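Local coordinates for protein beta-lactamase II (PDB 6V72) that probably hydrolyses beta-lactam antibiotics to substituted beta-amino acids with zinc as cofactor, as a class B metallo-beta-lactamase, at residues G178-G183 and A214-A219; A154-Y159 and I170-P175; W116-S121 and I137-N142; R90-T95 and A111-W116; E24-Q29 and T38-L43. One frame throughout, in Å; residues are numbered along the deposited sequence.

Interaction 1. Residues G178-G183 and A214-A219; sequences GIAFGG and AAFPDA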
# COMPACT_ATOMS: atom_id res chain seq x y z
N GLY A 178 -11.32 -7.50 -27.77
CA GLY A 178 -10.01 -7.08 -27.32
C GLY A 178 -9.98 -6.36 -25.99
O GLY A 178 -9.14 -5.47 -25.79
N ILE A 179 -10.85 -6.73 -25.06
CA ILE A 179 -10.95 -6.09 -23.75
C ILE A 179 -10.71 -7.15 -22.68
O ILE A 179 -11.29 -8.24 -22.73
CB ILE A 179 -12.33 -5.44 -23.53
CG1 ILE A 179 -12.60 -4.32 -24.53
CG2 ILE A 179 -12.48 -4.94 -22.09
CD1 ILE A 179 -14.08 -3.96 -24.63
N ALA A 180 -9.87 -6.82 -21.71
CA ALA A 180 -9.72 -7.68 -20.55
C ALA A 180 -9.81 -6.82 -19.31
O ALA A 180 -9.28 -5.70 -19.28
CB ALA A 180 -8.41 -8.45 -20.55
N PHE A 181 -10.48 -7.34 -18.28
CA PHE A 181 -10.71 -6.62 -17.03
C PHE A 181 -9.99 -7.33 -15.90
O PHE A 181 -10.33 -8.48 -15.56
CB PHE A 181 -12.20 -6.50 -16.75
CG PHE A 181 -12.54 -5.74 -15.49
CD1 PHE A 181 -12.47 -4.36 -15.45
CD2 PHE A 181 -12.98 -6.42 -14.35
CE1 PHE A 181 -12.80 -3.66 -14.30
CE2 PHE A 181 -13.33 -5.72 -13.21
CZ PHE A 181 -13.24 -4.35 -13.18
N GLY A 182 -9.02 -6.65 -15.29
CA GLY A 182 -8.17 -7.26 -14.29
C GLY A 182 -8.63 -7.07 -12.87
O GLY A 182 -7.92 -7.49 -11.96
N GLY A 183 -9.78 -6.46 -12.64
CA GLY A 183 -10.24 -6.28 -11.27
C GLY A 183 -9.25 -5.49 -10.43
O GLY A 183 -8.64 -4.53 -10.89
N ALA A 214 -1.52 -14.30 -20.13
CA ALA A 214 -1.56 -15.40 -21.08
C ALA A 214 -2.97 -15.86 -21.39
O ALA A 214 -3.21 -16.41 -22.47
CB ALA A 214 -0.75 -16.58 -20.55
N ALA A 215 -3.89 -15.67 -20.45
CA ALA A 215 -5.29 -16.03 -20.67
C ALA A 215 -5.94 -15.12 -21.70
O ALA A 215 -6.80 -15.55 -22.47
CB ALA A 215 -6.05 -15.95 -19.34
N PHE A 216 -5.55 -13.84 -21.69
CA PHE A 216 -6.08 -12.83 -22.61
C PHE A 216 -4.91 -12.20 -23.34
O PHE A 216 -4.58 -11.03 -23.11
CB PHE A 216 -6.90 -11.79 -21.85
CG PHE A 216 -8.04 -12.39 -21.07
CD1 PHE A 216 -9.12 -12.96 -21.73
CD2 PHE A 216 -8.01 -12.42 -19.68
CE1 PHE A 216 -10.16 -13.55 -21.02
CE2 PHE A 216 -9.04 -13.00 -18.96
CZ PHE A 216 -10.12 -13.57 -19.63
N PRO A 217 -4.27 -12.95 -24.24
CA PRO A 217 -2.97 -12.53 -24.78
C PRO A 217 -3.04 -11.45 -25.84
O PRO A 217 -2.01 -10.81 -26.09
CB PRO A 217 -2.38 -13.82 -25.37
CG PRO A 217 -3.61 -14.61 -25.80
CD PRO A 217 -4.66 -14.29 -24.74
N ASP A 218 -4.19 -11.22 -26.46
CA ASP A 218 -4.28 -10.31 -27.59
C ASP A 218 -4.98 -9.00 -27.25
O ASP A 218 -4.86 -8.04 -28.01
CB ASP A 218 -5.01 -10.99 -28.76
CG ASP A 218 -4.34 -12.29 -29.19
OD1 ASP A 218 -3.10 -12.29 -29.31
OD2 ASP A 218 -5.04 -13.31 -29.38
N ALA A 219 -5.67 -8.94 -26.11
CA ALA A 219 -6.45 -7.76 -25.76
C ALA A 219 -5.55 -6.53 -25.60
O ALA A 219 -4.60 -6.55 -24.82
CB ALA A 219 -7.22 -8.01 -24.46
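F216 turns its CG anti to the carbonyl carbon (chi1 -57°), which swings the ring beside its own backbone N and leaves CB, CG and CD2 to receive the methyl of A180. CB to CB is the closest of these approaches, 3.9 Å between A180 and F216, and the methyl comes at the ring obliquely. A219 brings in a second methyl: its CB rests 3.5 Å from G178 O and 4.1 Å from A180 CB, against the strand's start. Residues this small suit the site, because the two backbones close to 3.9 Å between G178 CA and A219 CA. G178 has a positive phi of 68°, which favours glycine, and forms a G1 beta bulge with I179 opposite L174. The contact belongs to the beta-alpha-beta unit of strand 179-181, helix 205-215 and strand 221-223, with F216 the first residue past the helix. R232 NH2 is hydrogen-bonded to both F216 O and A219 O, and the F216 ring meets that of W144 almost at right angles. The contact is mainly van der Waals and apolar, so fit of shape more than directed bonding sets the spacing, while the backbone of A180 bonds to T221 and A223.

Interaction 2. Residues A154-Y159 and I170-P175; sequences APLRLY and ITVGLP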
# COMPACT_ATOMS: atom_id res chain seq x y z
N ALA A 154 -21.70 -15.42 -20.33
CA ALA A 154 -21.30 -15.18 -21.71
C ALA A 154 -21.93 -13.88 -22.22
O ALA A 154 -23.10 -13.60 -21.91
CB ALA A 154 -21.72 -16.36 -22.59
N PRO A 155 -21.21 -13.08 -23.02
CA PRO A 155 -19.92 -13.35 -23.66
C PRO A 155 -18.69 -13.15 -22.80
O PRO A 155 -17.60 -13.39 -23.29
CB PRO A 155 -19.90 -12.37 -24.83
CG PRO A 155 -20.69 -11.19 -24.30
CD PRO A 155 -21.82 -11.84 -23.53
N LEU A 156 -18.85 -12.72 -21.55
CA LEU A 156 -17.69 -12.64 -20.68
C LEU A 156 -17.06 -14.01 -20.52
O LEU A 156 -17.77 -15.01 -20.34
CB LEU A 156 -18.07 -12.09 -19.31
CG LEU A 156 -18.49 -10.62 -19.32
CD1 LEU A 156 -19.27 -10.33 -18.06
CD2 LEU A 156 -17.30 -9.67 -19.46
N ARG A 157 -15.74 -14.06 -20.57
CA ARG A 157 -15.00 -15.27 -20.25
C ARG A 157 -14.36 -15.06 -18.89
O ARG A 157 -13.58 -14.11 -18.71
CB ARG A 157 -13.98 -15.59 -21.33
CG ARG A 157 -14.63 -15.84 -22.69
CD ARG A 157 -15.54 -17.05 -22.69
NE ARG A 157 -15.84 -17.46 -24.06
CZ ARG A 157 -17.05 -17.41 -24.62
NH1 ARG A 157 -17.20 -17.79 -25.88
NH2 ARG A 157 -18.11 -17.01 -23.93
N LEU A 158 -14.71 -15.90 -17.94
CA LEU A 158 -14.24 -15.76 -16.56
C LEU A 158 -12.98 -16.60 -16.33
O LEU A 158 -12.96 -17.78 -16.67
CB LEU A 158 -15.31 -16.24 -15.59
CG LEU A 158 -16.46 -15.31 -15.24
CD1 LEU A 158 -17.01 -14.58 -16.42
CD2 LEU A 158 -17.52 -16.19 -14.60
N TYR A 159 -11.96 -15.99 -15.72
CA TYR A 159 -10.66 -16.62 -15.55
C TYR A 159 -10.14 -16.39 -14.14
O TYR A 159 -10.04 -15.23 -13.69
CB TYR A 159 -9.66 -16.07 -16.57
CG TYR A 159 -8.31 -16.76 -16.47
CD1 TYR A 159 -8.15 -18.07 -16.89
CD2 TYR A 159 -7.21 -16.09 -15.94
CE1 TYR A 159 -6.93 -18.70 -16.79
CE2 TYR A 159 -5.99 -16.71 -15.83
CZ TYR A 159 -5.84 -18.01 -16.25
OH TYR A 159 -4.60 -18.62 -16.15
N ILE A 170 -10.73 -12.85 -9.24
CA ILE A 170 -10.91 -13.36 -10.59
C ILE A 170 -10.90 -12.21 -11.60
O ILE A 170 -10.91 -11.03 -11.24
CB ILE A 170 -12.19 -14.21 -10.75
CG1 ILE A 170 -13.44 -13.35 -10.50
CG2 ILE A 170 -12.15 -15.43 -9.79
CD1 ILE A 170 -14.77 -14.11 -10.81
N THR A 171 -10.85 -12.57 -12.88
CA THR A 171 -10.77 -11.62 -13.98
C THR A 171 -11.77 -12.02 -15.05
O THR A 171 -12.26 -13.16 -15.08
CB THR A 171 -9.36 -11.57 -14.58
OG1 THR A 171 -9.04 -12.85 -15.15
CG2 THR A 171 -8.32 -11.22 -13.50
N VAL A 172 -12.11 -11.08 -15.94
CA VAL A 172 -13.02 -11.38 -17.04
C VAL A 172 -12.48 -10.77 -18.32
O VAL A 172 -11.77 -9.76 -18.31
CB VAL A 172 -14.47 -10.91 -16.75
CG1 VAL A 172 -14.98 -11.51 -15.44
CG2 VAL A 172 -14.51 -9.40 -16.70
N GLY A 173 -12.83 -11.38 -19.44
CA GLY A 173 -12.39 -10.87 -20.72
C GLY A 173 -13.49 -10.96 -21.75
O GLY A 173 -14.43 -11.76 -21.63
N LEU A 174 -13.34 -10.14 -22.79
CA LEU A 174 -14.16 -10.16 -24.00
C LEU A 174 -13.19 -10.30 -25.16
O LEU A 174 -12.82 -9.29 -25.80
CB LEU A 174 -15.00 -8.90 -24.14
CG LEU A 174 -16.07 -8.77 -23.05
CD1 LEU A 174 -16.59 -7.33 -22.97
CD2 LEU A 174 -17.20 -9.76 -23.28
N PRO A 175 -12.73 -11.51 -25.45
CA PRO A 175 -11.64 -11.67 -26.43
C PRO A 175 -12.02 -11.22 -27.82
O PRO A 175 -11.14 -10.78 -28.57
CB PRO A 175 -11.36 -13.18 -26.38
CG PRO A 175 -11.82 -13.62 -25.04
CD PRO A 175 -13.04 -12.77 -24.75
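Y159 O is gripped twice: T171 N reaches it at 2.9 Å and T171 OG1 at 3.0 Å. A chi1 of 64° sets the hydroxyl between the backbone N and carbonyl carbon of T171, in the plane of the Y159 ring and at its edge, where threonine adds a donor. At the other end R157 N meets G173 O at 2.9 Å, nearly straight (170°) and in the carbonyl plane, and G173 N returns the bond to R157 O. Between these two hydrogen-bonded pairs lies the non-hydrogen-bonded pair L158 and V172, whose side chains run side by side with L158 CD1 3.8 Å from V172 CG1. L156 CD2 also lies 3.8 Å from L174 CD2, and the aliphatic part of R157 crosses P175 at about a right angle, CG to CD 4.0 Å. This is an antiparallel beta hairpin, with strand 157-159 outermost in the smaller of the two sheets of the metallo-beta-lactamase sandwich. Its branched apolar side chains suit the interior: L158 reaches I137, and L156 reaches I63 and V65 of the larger sheet. On the reverse face Y159 and T171 pack against helix 205-215, and G173, lacking a side chain, admits F216 CZ to 3.5 Å from G173 N.

Interaction 3. Residues W116-S121 and I137-N142; sequences WAHPLS and ITFDAN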
# COMPACT_ATOMS: atom_id res chain seq x y z
N TRP A 116 -22.78 -14.07 -8.99
CA TRP A 116 -21.78 -15.11 -9.15
C TRP A 116 -20.46 -14.66 -8.54
O TRP A 116 -20.08 -13.49 -8.67
CB TRP A 116 -21.56 -15.41 -10.65
CG TRP A 116 -22.72 -16.10 -11.26
CD1 TRP A 116 -23.84 -15.52 -11.79
CD2 TRP A 116 -22.91 -17.51 -11.35
NE1 TRP A 116 -24.71 -16.49 -12.22
CE2 TRP A 116 -24.17 -17.73 -11.96
CE3 TRP A 116 -22.14 -18.62 -10.97
CZ2 TRP A 116 -24.66 -19.00 -12.21
CZ3 TRP A 116 -22.64 -19.88 -11.21
CH2 TRP A 116 -23.89 -20.06 -11.83
N ALA A 117 -19.75 -15.59 -7.89
CA ALA A 117 -18.44 -15.29 -7.34
C ALA A 117 -17.61 -16.56 -7.30
O ALA A 117 -18.14 -17.68 -7.37
CB ALA A 117 -18.52 -14.71 -5.92
N HIS A 118 -16.28 -16.37 -7.18
CA HIS A 118 -15.40 -17.49 -6.86
C HIS A 118 -15.93 -18.22 -5.63
O HIS A 118 -16.37 -17.58 -4.67
CB HIS A 118 -13.99 -16.95 -6.60
CG HIS A 118 -12.95 -18.03 -6.49
ND1 HIS A 118 -12.87 -18.88 -5.41
CD2 HIS A 118 -11.97 -18.41 -7.34
CE1 HIS A 118 -11.89 -19.74 -5.60
NE2 HIS A 118 -11.32 -19.47 -6.76
N PRO A 119 -15.89 -19.57 -5.60
CA PRO A 119 -16.51 -20.30 -4.48
C PRO A 119 -15.91 -20.00 -3.12
O PRO A 119 -16.59 -20.18 -2.10
CB PRO A 119 -16.31 -21.78 -4.84
CG PRO A 119 -15.35 -21.80 -5.96
CD PRO A 119 -15.44 -20.48 -6.66
N LEU A 120 -14.64 -19.59 -3.06
CA LEU A 120 -14.03 -19.41 -1.76
C LEU A 120 -13.99 -17.95 -1.36
O LEU A 120 -13.53 -17.63 -0.25
CB LEU A 120 -12.63 -20.04 -1.72
CG LEU A 120 -12.58 -21.56 -1.99
CD1 LEU A 120 -11.15 -22.12 -1.83
CD2 LEU A 120 -13.60 -22.31 -1.09
N SER A 121 -14.49 -17.05 -2.19
CA SER A 121 -14.51 -15.65 -1.82
C SER A 121 -15.46 -15.45 -0.65
O SER A 121 -16.54 -16.05 -0.60
CB SER A 121 -14.92 -14.78 -3.01
OG SER A 121 -16.23 -15.11 -3.43
N ILE A 137 -19.01 -19.99 -8.87
CA ILE A 137 -18.47 -20.35 -10.18
C ILE A 137 -17.76 -21.69 -10.11
O ILE A 137 -16.98 -21.95 -9.18
CB ILE A 137 -17.52 -19.25 -10.68
CG1 ILE A 137 -18.23 -17.91 -10.80
CG2 ILE A 137 -16.83 -19.65 -11.99
CD1 ILE A 137 -17.24 -16.70 -10.87
N THR A 138 -17.98 -22.53 -11.11
CA THR A 138 -17.16 -23.73 -11.30
C THR A 138 -15.98 -23.37 -12.20
O THR A 138 -16.18 -23.02 -13.37
CB THR A 138 -17.96 -24.88 -11.90
OG1 THR A 138 -18.52 -24.47 -13.16
CG2 THR A 138 -19.08 -25.26 -10.96
N PHE A 139 -14.76 -23.48 -11.67
CA PHE A 139 -13.55 -23.21 -12.42
C PHE A 139 -12.85 -24.53 -12.73
O PHE A 139 -12.74 -25.40 -11.86
CB PHE A 139 -12.58 -22.31 -11.66
CG PHE A 139 -12.95 -20.85 -11.68
CD1 PHE A 139 -12.90 -20.13 -12.86
CD2 PHE A 139 -13.37 -20.19 -10.53
CE1 PHE A 139 -13.23 -18.79 -12.92
CE2 PHE A 139 -13.71 -18.84 -10.56
CZ PHE A 139 -13.64 -18.13 -11.76
N ASP A 140 -12.38 -24.67 -13.97
CA ASP A 140 -11.58 -25.85 -14.26
C ASP A 140 -10.14 -25.63 -13.79
O ASP A 140 -9.77 -24.56 -13.29
CB ASP A 140 -11.69 -26.26 -15.75
CG ASP A 140 -10.91 -25.37 -16.72
OD1 ASP A 140 -9.96 -24.66 -16.34
OD2 ASP A 140 -11.26 -25.44 -17.94
N ALA A 141 -9.34 -26.68 -13.90
CA ALA A 141 -8.01 -26.67 -13.32
C ALA A 141 -7.07 -25.73 -14.04
O ALA A 141 -6.01 -25.39 -13.50
CB ALA A 141 -7.45 -28.09 -13.33
N ASN A 142 -7.44 -25.26 -15.23
CA ASN A 142 -6.66 -24.26 -15.95
C ASN A 142 -7.10 -22.84 -15.65
O ASN A 142 -6.49 -21.89 -16.16
CB ASN A 142 -6.76 -24.53 -17.45
CG ASN A 142 -6.08 -25.81 -17.84
OD1 ASN A 142 -6.59 -26.55 -18.67
ND2 ASN A 142 -4.94 -26.08 -17.23
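I137 lays its side chain over the peptide carbonyl of A117, with I137 CG1 3.4 Å from A117 O and I137 CD1 3.6 Å from A117 C. The backbone bond I137 N to A117 O between parallel strands, 2.9 Å and almost straight (173°), holds the two together, and chi1 of -60°, with CG1 beside the backbone N, puts that branch over the carbonyl. W116 meets the same branch, its CE3 lying 4.0 Å from I137 CG1. Beyond I137 come two rings: H118 CD2 is 3.7 Å from F139 CE2, with the planes at 33°, too oblique for a stack. I137 CG2 sits over the centre of the F139 ring, 3.4 Å above it, a CH-pi arrangement that backs the phenyl from one face. Isoleucine suits this place because its branches serve both the strand carbonyl and the ring. At its C-terminal end strand 114-117, in the larger sheet, runs into a type I turn from H118 to S121, while W116 and I137 also touch helix 147-153, whose E148 binds calcium. There L120 N donates to H118 ND1 in the ring plane. ND1 thus accepts, so a neutral imidazole would carry its proton on NE2, and H118 meets F139 through carbon.

Interaction 4. Residues R90-T95 and A111-W116; sequences RAAVVT and ANIATW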
# COMPACT_ATOMS: atom_id res chain seq x y z
N ARG A 90 -29.55 -9.16 -15.82
CA ARG A 90 -30.06 -10.45 -15.39
C ARG A 90 -29.06 -11.28 -14.63
O ARG A 90 -29.47 -12.21 -13.93
CB ARG A 90 -30.59 -11.24 -16.58
CG ARG A 90 -29.57 -11.72 -17.49
CD ARG A 90 -30.08 -12.88 -18.33
NE ARG A 90 -29.11 -13.05 -19.39
CZ ARG A 90 -27.97 -13.72 -19.27
NH1 ARG A 90 -27.66 -14.35 -18.12
NH2 ARG A 90 -27.16 -13.77 -20.30
N ALA A 91 -27.77 -10.96 -14.72
CA ALA A 91 -26.76 -11.69 -13.97
C ALA A 91 -25.63 -10.74 -13.65
O ALA A 91 -25.42 -9.75 -14.34
CB ALA A 91 -26.22 -12.90 -14.74
N ALA A 92 -24.90 -11.06 -12.58
CA ALA A 92 -23.78 -10.23 -12.15
C ALA A 92 -22.67 -11.15 -11.65
O ALA A 92 -22.93 -12.22 -11.11
CB ALA A 92 -24.16 -9.27 -11.02
N VAL A 93 -21.44 -10.70 -11.82
CA VAL A 93 -20.28 -11.41 -11.30
C VAL A 93 -19.43 -10.39 -10.57
O VAL A 93 -19.28 -9.25 -11.03
CB VAL A 93 -19.48 -12.15 -12.41
CG1 VAL A 93 -19.00 -11.20 -13.52
CG2 VAL A 93 -18.29 -12.90 -11.80
N VAL A 94 -18.91 -10.77 -9.40
CA VAL A 94 -17.99 -9.91 -8.66
C VAL A 94 -16.59 -10.51 -8.73
O VAL A 94 -16.42 -11.74 -8.71
CB VAL A 94 -18.43 -9.69 -7.21
CG1 VAL A 94 -19.77 -8.97 -7.19
CG2 VAL A 94 -18.49 -11.00 -6.45
N THR A 95 -15.60 -9.65 -8.86
CA THR A 95 -14.25 -10.14 -9.07
C THR A 95 -13.46 -10.28 -7.78
O THR A 95 -12.38 -10.87 -7.80
CB THR A 95 -13.47 -9.23 -10.03
OG1 THR A 95 -13.39 -7.89 -9.51
CG2 THR A 95 -14.16 -9.20 -11.40
N ALA A 111 -32.93 -6.62 -6.32
CA ALA A 111 -33.37 -6.58 -7.71
C ALA A 111 -33.48 -7.96 -8.34
O ALA A 111 -33.65 -8.05 -9.57
CB ALA A 111 -32.41 -5.71 -8.54
N ASN A 112 -33.38 -9.03 -7.54
CA ASN A 112 -33.52 -10.41 -8.03
C ASN A 112 -32.50 -10.74 -9.10
O ASN A 112 -32.79 -11.48 -10.04
CB ASN A 112 -34.94 -10.67 -8.55
CG ASN A 112 -35.92 -11.00 -7.45
OD1 ASN A 112 -35.62 -10.83 -6.26
ND2 ASN A 112 -37.10 -11.48 -7.83
N ILE A 113 -31.30 -10.19 -8.98
CA ILE A 113 -30.24 -10.47 -9.93
C ILE A 113 -29.42 -11.65 -9.45
O ILE A 113 -28.99 -11.70 -8.29
CB ILE A 113 -29.35 -9.23 -10.12
CG1 ILE A 113 -30.17 -8.12 -10.78
CG2 ILE A 113 -28.12 -9.56 -10.96
CD1 ILE A 113 -29.52 -6.73 -10.69
N ALA A 114 -29.19 -12.62 -10.35
CA ALA A 114 -28.37 -13.79 -10.06
C ALA A 114 -26.91 -13.38 -9.97
O ALA A 114 -26.33 -12.93 -10.96
CB ALA A 114 -28.54 -14.84 -11.15
N THR A 115 -26.30 -13.58 -8.82
CA THR A 115 -24.96 -13.10 -8.53
C THR A 115 -23.99 -14.27 -8.45
O THR A 115 -24.33 -15.33 -7.92
CB THR A 115 -24.97 -12.35 -7.21
OG1 THR A 115 -25.65 -13.16 -6.23
CG2 THR A 115 -25.73 -11.04 -7.38
N TRP A 116 -22.78 -14.07 -8.99
CA TRP A 116 -21.78 -15.11 -9.15
C TRP A 116 -20.46 -14.66 -8.54
O TRP A 116 -20.08 -13.49 -8.67
CB TRP A 116 -21.56 -15.41 -10.65
CG TRP A 116 -22.72 -16.10 -11.26
CD1 TRP A 116 -23.84 -15.52 -11.79
CD2 TRP A 116 -22.91 -17.51 -11.35
NE1 TRP A 116 -24.71 -16.49 -12.22
CE2 TRP A 116 -24.17 -17.73 -11.96
CE3 TRP A 116 -22.14 -18.62 -10.97
CZ2 TRP A 116 -24.66 -19.00 -12.21
CZ3 TRP A 116 -22.64 -19.88 -11.21
CH2 TRP A 116 -23.89 -20.06 -11.83
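A92 and W116 give up the most surface here, followed by I113, in a parallel beta pairing of strands 89-93 and 114-117. Helix 105-110 links the two strands, making a beta-alpha-beta crossover within the larger sheet, and the same connection carries H96, H98 and D100, residues that bind zinc in this protein, though not in this model. A92 pairs with T115 and bonds to the residues flanking it, as in regular parallel sheet: its N donates to A114 O at 2.9 Å, and its O receives a weak, bent bond from W116 N. That carbonyl oxygen also meets the indole of W116, lying in the ring plane at its edge, 3.5 Å from W116 CD1, so the ring is turned edge-on to the strand and its bulk goes to the face with V93 and helix 147-153. On the reverse face A92 CB points toward helix 105-110, where its methyl packs on L108, a small residue suiting the close approach of helix and sheet. I113 reaches the same side through CG2, which lies 4.0 Å from A92 CB and 3.9 Å from A92 N; with CG1 anti to the carbonyl carbon (chi1 -66°), CG2 lies anti to the backbone N and meets A92. A Schellman motif closing the helix sets the approach: N112 has a positive phi, and I113 N bonds to L108 O. T115, facing the helix too, ties its OG1 to H109 NE2 and R134 N. At the far end V94 N donates to W116 O, 3.0 Å away at 164°, and V94 CG2 rests 3.7 Å from that same oxygen.

Interaction 5. Residues E24-Q29 and T38-L43; sequences EVSFSQ and TTYLDL. With FMT (formic acid), chain J.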
# COMPACT_ATOMS: atom_id res chain seq x y z
N GLU A 24 -25.08 9.41 -9.46
CA GLU A 24 -23.68 9.43 -9.06
C GLU A 24 -22.79 8.57 -9.95
O GLU A 24 -21.59 8.44 -9.66
CB GLU A 24 -23.53 8.96 -7.61
CG GLU A 24 -24.23 9.79 -6.56
CD GLU A 24 -24.41 9.01 -5.25
OE1 GLU A 24 -25.56 8.80 -4.83
OE2 GLU A 24 -23.39 8.58 -4.66
N VAL A 25 -23.33 7.95 -10.99
CA VAL A 25 -22.56 7.00 -11.80
C VAL A 25 -22.09 7.69 -13.07
O VAL A 25 -22.85 8.41 -13.72
CB VAL A 25 -23.39 5.75 -12.15
CG1 VAL A 25 -22.50 4.71 -12.87
CG2 VAL A 25 -24.03 5.19 -10.91
N SER A 26 -20.83 7.46 -13.41
CA SER A 26 -20.28 7.91 -14.69
C SER A 26 -20.18 6.70 -15.61
O SER A 26 -19.54 5.71 -15.26
CB SER A 26 -18.90 8.54 -14.48
OG SER A 26 -19.00 9.75 -13.75
N PHE A 27 -20.78 6.78 -16.79
CA PHE A 27 -20.73 5.69 -17.75
C PHE A 27 -19.86 6.07 -18.94
O PHE A 27 -19.96 7.18 -19.47
CB PHE A 27 -22.13 5.32 -18.26
CG PHE A 27 -22.96 4.58 -17.26
CD1 PHE A 27 -22.75 3.23 -17.01
CD2 PHE A 27 -23.97 5.24 -16.57
CE1 PHE A 27 -23.53 2.55 -16.08
CE2 PHE A 27 -24.75 4.57 -15.66
CZ PHE A 27 -24.54 3.21 -15.42
N SER A 28 -19.03 5.14 -19.39
CA SER A 28 -18.29 5.36 -20.63
C SER A 28 -18.29 4.08 -21.44
O SER A 28 -18.34 2.98 -20.89
CB SER A 28 -16.86 5.84 -20.39
OG SER A 28 -16.19 5.03 -19.45
N GLN A 29 -18.27 4.22 -22.75
CA GLN A 29 -18.37 3.08 -23.64
C GLN A 29 -16.97 2.61 -24.02
O GLN A 29 -16.17 3.39 -24.56
CB GLN A 29 -19.19 3.44 -24.87
CG GLN A 29 -19.79 2.25 -25.55
CD GLN A 29 -20.56 2.63 -26.79
OE1 GLN A 29 -21.77 2.42 -26.86
NE2 GLN A 29 -19.87 3.20 -27.77
N THR A 38 -18.35 3.87 -13.46
CA THR A 38 -17.40 4.42 -12.50
C THR A 38 -18.16 5.17 -11.42
O THR A 38 -19.03 5.99 -11.72
CB THR A 38 -16.40 5.35 -13.18
OG1 THR A 38 -15.71 4.63 -14.20
CG2 THR A 38 -15.37 5.91 -12.18
N THR A 39 -17.80 4.90 -10.17
CA THR A 39 -18.32 5.64 -9.04
C THR A 39 -17.17 6.04 -8.13
O THR A 39 -16.07 5.50 -8.21
CB THR A 39 -19.36 4.83 -8.26
OG1 THR A 39 -18.82 3.53 -7.95
CG2 THR A 39 -20.67 4.70 -9.05
N TYR A 40 -17.44 6.98 -7.24
CA TYR A 40 -16.38 7.57 -6.44
C TYR A 40 -16.71 7.50 -4.96
O TYR A 40 -17.88 7.57 -4.55
CB TYR A 40 -16.11 9.04 -6.83
CG TYR A 40 -15.64 9.18 -8.25
CD1 TYR A 40 -16.56 9.29 -9.29
CD2 TYR A 40 -14.29 9.13 -8.56
CE1 TYR A 40 -16.14 9.39 -10.60
CE2 TYR A 40 -13.86 9.24 -9.88
CZ TYR A 40 -14.78 9.36 -10.89
OH TYR A 40 -14.37 9.46 -12.20
N LEU A 41 -15.66 7.36 -4.17
CA LEU A 41 -15.80 7.37 -2.73
C LEU A 41 -14.77 8.33 -2.18
O LEU A 41 -13.61 8.31 -2.58
CB LEU A 41 -15.59 5.96 -2.18
CG LEU A 41 -15.68 5.88 -0.68
CD1 LEU A 41 -17.16 5.86 -0.33
CD2 LEU A 41 -15.02 4.62 -0.22
N ASP A 42 -15.21 9.19 -1.26
CA ASP A 42 -14.33 10.11 -0.55
C ASP A 42 -14.70 10.04 0.94
O ASP A 42 -15.27 10.98 1.50
CB ASP A 42 -14.47 11.53 -1.09
CG ASP A 42 -13.38 12.44 -0.61
OD1 ASP A 42 -13.29 13.59 -1.11
OD2 ASP A 42 -12.58 12.01 0.25
N LEU A 43 -14.39 8.90 1.58
CA LEU A 43 -14.92 8.65 2.92
C LEU A 43 -14.24 9.51 3.98
O LEU A 43 -14.91 10.05 4.86
CB LEU A 43 -14.79 7.16 3.28
CG LEU A 43 -15.99 6.28 2.92
CD1 LEU A 43 -15.93 4.92 3.61
CD2 LEU A 43 -17.31 7.00 3.20
C FMT J . -11.40 5.54 -14.15
O1 FMT J . -10.99 4.99 -13.14
O2 FMT J . -12.56 5.52 -14.53
O HOH W 1 -19.86 8.50 -7.56
O HOH W 2 -16.91 5.30 -16.70
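S26 and T38 form the tight part of this contact, an antiparallel hydrogen-bonded pair. S26 N donates to T38 O at 2.9 Å, almost straight at 175°, and T38 N answers to S26 O at 2.8 Å, both donors lying in the carbonyl planes. Beside them V25 and T39 run side by side, pointing the same way, with V25 CG2 3.9 Å from T39 CG2. T39 CG2 stands anti to the carbonyl carbon because OG1 takes the place between N and C (chi1 51°), so threonine turns its methyl to the valine. Past this pair the strands spread, and water takes over. One molecule bridges the gap, donating to E24 O and accepting from Y40 N at 2.9 Å. On the far side of S26-T38 a second water donates to S26 O at 3.0 Å and joins the hydroxyls of S28 and T38, which suits small polar residues to this side. A formic acid molecule, probably from the crystallisation liquor, comes near T38 OG1 without a settled bond, and is held by N52 and R17. Y40 and S26 look to one residue from the N-terminal helix: E14 OE2 bonds to Y40 OH and S26 OG. The hairpin of strands 25-29 and 34-41 thus lies between strand 20-22 and strand 49-58 in the larger sheet, with helix 71-84 over the face of V25 and T39.

Overall arrangement
Along the chain the contacts come in series: interaction 5, then 4, 3, 2 and 1. Interactions 3, 4 and 5 belong to the larger sheet; 3 and 4 share W116 and strand 114-117, with centres about 14 Å apart, whereas 5 lies toward the other edge, about 28 Å from 3 between centres. Interactions 1 and 2 build the smaller sheet, centres about 8 Å apart, and are joined by a probable hydrogen bond, F181 N to V172 O at 2.7 Å. I170 is a bridge between the sheets, with I170 N 3.0 Å from T95 O and I170 CD1 against I137. The two sheets thus pack as the sandwich of this superfamily, whose connecting loops carry the zinc-binding residues.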